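Local coordinates for protein glutathione S-transferase 2 (Onchocerca volvulus, PDB 1TU8) that catalyses the conjugation of glutathione to electrophilic compounds as a homodimer, and appears to play a central part in the parasite's detoxification system, at residues 4-9 against 48-53. Residues are numbered along the deposited sequence; the frame is centred on the assembly and turned at random.
Sequences KLTYFS and GQLPCL. With GTX (S-hexylglutathione), chain E.
Part of the glutathione site of the thioredoxin-like domain lies where Y7 of strand 3-8 meets L50 and the cis-proline P51 just before strand 52-55; D96 of the second subunit also bonds the ligand. T6 and C52 form an antiparallel hydrogen-bonded pair: T6 N donates to C52 O (2.8 Å) and C52 N returns a bond to T6 O (3.0 Å). The L50-P51 peptide is cis, as at the cis-proline of thioredoxin folds, and the backbone of L50 pairs with the cysteinyl part of S-hexylglutathione: L50 N donates to ligand O2 at 2.9 Å, and ligand N2 to L50 O at 2.8 Å. A branched apolar chain suits this buried place: L50 CD2 touches T6 CG2 (3.9 Å), and CD1 makes a CH-pi contact over one face of F8, 4.3 Å from the ring centroid, while the ligand's hexyl C5S lies over the opposite face. The Y7 ring runs beside the P51 ring, CE2 to CD 3.7 Å; with CG anti to the backbone N (chi1 -169°), it carries OH to 3.1 Å from the ligand sulfur SG2. A hydrogen bond with L13 N fixes this hydroxyl next to the sulfur, as befits a glutathione-binding tyrosine. L5 and L53, a non-hydrogen-bonded pair, lie on the sheet face opposite T6 and C52, leucines suited to an interior facing helices 15-23 and 63-73; on the T6 face, T6 OG1 hydrogen-bonds D31 OD1 of strand 29-33.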
loop_
_atom_site.group_PDB
_atom_site.type_symbol
_atom_site.label_atom_id
_atom_site.label_comp_id
_atom_site.label_asym_id
_atom_site.label_seq_id
_atom_site.Cartn_x
_atom_site.Cartn_y
_atom_site.Cartn_z
ATOM N N LYS A 4 18.676 -10.583 5.736
ATOM C CA LYS A 4 18.064 -11.771 5.136
ATOM C C LYS A 4 16.662 -11.439 4.623
ATOM O O LYS A 4 15.820 -10.951 5.377
ATOM C CB LYS A 4 17.979 -12.930 6.139
ATOM C CG LYS A 4 17.237 -14.155 5.606
ATOM C CD LYS A 4 17.561 -15.438 6.388
ATOM C CE LYS A 4 16.783 -15.521 7.690
ATOM N NZ LYS A 4 17.181 -16.732 8.490
ATOM N N LEU A 5 16.418 -11.713 3.345
ATOM C CA LEU A 5 15.106 -11.518 2.751
ATOM C C LEU A 5 14.452 -12.863 2.534
ATOM O O LEU A 5 14.885 -13.644 1.686
ATOM C CB LEU A 5 15.216 -10.787 1.419
ATOM C CG LEU A 5 13.896 -10.358 0.794
ATOM C CD1 LEU A 5 13.232 -9.293 1.662
ATOM C CD2 LEU A 5 14.143 -9.852 -0.610
ATOM N N THR A 6 13.402 -13.119 3.297
ATOM C CA THR A 6 12.672 -14.371 3.217
ATOM C C THR A 6 11.420 -14.185 2.367
ATOM O O THR A 6 10.560 -13.369 2.686
ATOM C CB THR A 6 12.321 -14.828 4.630
ATOM O OG1 THR A 6 13.533 -15.098 5.356
ATOM C CG2 THR A 6 11.555 -16.134 4.617
ATOM N N TYR A 7 11.351 -14.932 1.273
ATOM C CA TYR A 7 10.179 -14.946 0.399
ATOM C C TYR A 7 10.112 -16.282 -0.339
ATOM O O TYR A 7 10.987 -17.139 -0.192
ATOM C CB TYR A 7 10.257 -13.789 -0.599
ATOM C CG TYR A 7 8.979 -13.528 -1.379
ATOM C CD1 TYR A 7 8.968 -13.594 -2.767
ATOM C CD2 TYR A 7 7.786 -13.195 -0.728
ATOM C CE1 TYR A 7 7.811 -13.346 -3.489
ATOM C CE2 TYR A 7 6.612 -12.952 -1.448
ATOM C CZ TYR A 7 6.642 -13.027 -2.834
ATOM O OH TYR A 7 5.510 -12.781 -3.577
ATOM N N PHE A 8 9.055 -16.462 -1.117
ATOM C CA PHE A 8 8.919 -17.617 -1.989
ATOM C C PHE A 8 9.913 -17.542 -3.139
ATOM O O PHE A 8 10.518 -16.497 -3.382
ATOM C CB PHE A 8 7.469 -17.729 -2.475
ATOM C CG PHE A 8 6.511 -17.987 -1.358
ATOM C CD1 PHE A 8 5.762 -16.952 -0.811
ATOM C CD2 PHE A 8 6.415 -19.256 -0.794
ATOM C CE1 PHE A 8 4.903 -17.182 0.255
ATOM C CE2 PHE A 8 5.558 -19.494 0.267
ATOM C CZ PHE A 8 4.801 -18.449 0.796
ATOM N N SER A 9 10.090 -18.663 -3.834
ATOM C CA SER A 9 11.090 -18.784 -4.893
ATOM C C SER A 9 10.502 -18.295 -6.217
ATOM O O SER A 9 10.442 -19.021 -7.209
ATOM C CB SER A 9 11.594 -20.240 -4.972
ATOM O OG SER A 9 12.927 -20.277 -5.456
ATOM N N GLY A 48 1.468 -13.425 9.239
ATOM C CA GLY A 48 1.458 -14.769 8.690
ATOM C C GLY A 48 1.833 -14.851 7.220
ATOM O O GLY A 48 1.444 -15.791 6.529
ATOM N N GLN A 49 2.592 -13.868 6.741
ATOM C CA GLN A 49 2.890 -13.743 5.315
ATOM C C GLN A 49 4.295 -13.218 5.053
ATOM O O GLN A 49 4.946 -12.671 5.943
ATOM C CB GLN A 49 1.858 -12.828 4.642
ATOM C CG GLN A 49 0.482 -13.471 4.519
ATOM C CD GLN A 49 -0.387 -12.859 3.434
ATOM O OE1 GLN A 49 -0.979 -13.580 2.623
ATOM N NE2 GLN A 49 -0.475 -11.538 3.415
ATOM N N LEU A 50 4.732 -13.404 3.812
ATOM C CA LEU A 50 6.033 -12.971 3.313
ATOM C C LEU A 50 5.812 -11.950 2.191
ATOM O O LEU A 50 4.719 -11.923 1.607
ATOM C CB LEU A 50 6.783 -14.186 2.773
ATOM C CG LEU A 50 7.024 -15.324 3.764
ATOM C CD1 LEU A 50 7.726 -16.476 3.058
ATOM C CD2 LEU A 50 7.848 -14.840 4.952
ATOM N N PRO A 51 6.799 -11.112 1.848
ATOM C CA PRO A 51 8.192 -11.155 2.328
ATOM C C PRO A 51 8.466 -10.642 3.748
ATOM O O PRO A 51 7.653 -9.932 4.339
ATOM C CB PRO A 51 8.918 -10.256 1.316
ATOM C CG PRO A 51 7.867 -9.253 0.882
ATOM C CD PRO A 51 6.584 -10.024 0.877
ATOM N N CYS A 52 9.627 -11.032 4.271
ATOM C CA CYS A 52 10.153 -10.565 5.550
ATOM C C CYS A 52 11.601 -10.166 5.363
ATOM O O CYS A 52 12.380 -10.939 4.816
ATOM C CB CYS A 52 10.085 -11.664 6.601
ATOM S SG CYS A 52 10.575 -11.104 8.243
ATOM N N LEU A 53 11.965 -8.959 5.800
ATOM C CA LEU A 53 13.357 -8.557 5.862
ATOM C C LEU A 53 13.808 -8.576 7.308
ATOM O O LEU A 53 13.244 -7.877 8.140
ATOM C CB LEU A 53 13.548 -7.161 5.275
ATOM C CG LEU A 53 14.993 -6.646 5.299
ATOM C CD1 LEU A 53 15.843 -7.342 4.240
ATOM C CD2 LEU A 53 15.057 -5.130 5.141
HETATM N N1 GTX E . 0.573 -6.673 1.663
HETATM C CA1 GTX E . 1.523 -7.754 1.889
HETATM C C1 GTX E . 2.868 -7.299 1.401
HETATM O O11 GTX E . 2.929 -6.374 0.494
HETATM O O12 GTX E . 3.980 -7.811 1.863
HETATM C CB1 GTX E . 1.044 -8.994 1.138
HETATM C CG1 GTX E . 1.849 -10.238 1.513
HETATM C CD1 GTX E . 1.367 -11.455 0.755
HETATM O OE1 GTX E . 0.188 -11.409 0.011
HETATM N N2 GTX E . 2.116 -12.553 0.863
HETATM C CA2 GTX E . 1.814 -13.826 0.229
HETATM C C2 GTX E . 1.910 -14.952 1.215
HETATM O O2 GTX E . 2.868 -14.922 2.242
HETATM C CB2 GTX E . 2.825 -14.081 -0.881
HETATM S SG2 GTX E . 2.749 -12.798 -2.150
HETATM C C1S GTX E . 1.515 -13.663 -3.159
HETATM C C2S GTX E . 2.136 -14.546 -4.247
HETATM C C3S GTX E . 2.667 -15.855 -3.673
HETATM C C4S GTX E . 2.658 -17.008 -4.671
HETATM C C5S GTX E . 3.231 -18.267 -4.020
HETATM C C6S GTX E . 2.275 -18.871 -2.997
HETATM N N3 GTX E . 1.045 -15.947 1.076
HETATM C CA3 GTX E . 1.227 -17.208 1.782
HETATM C C3 GTX E . 0.146 -17.429 2.807
HETATM O O31 GTX E . 0.111 -18.547 3.483
HETATM O O32 GTX E . -0.767 -16.517 3.041
#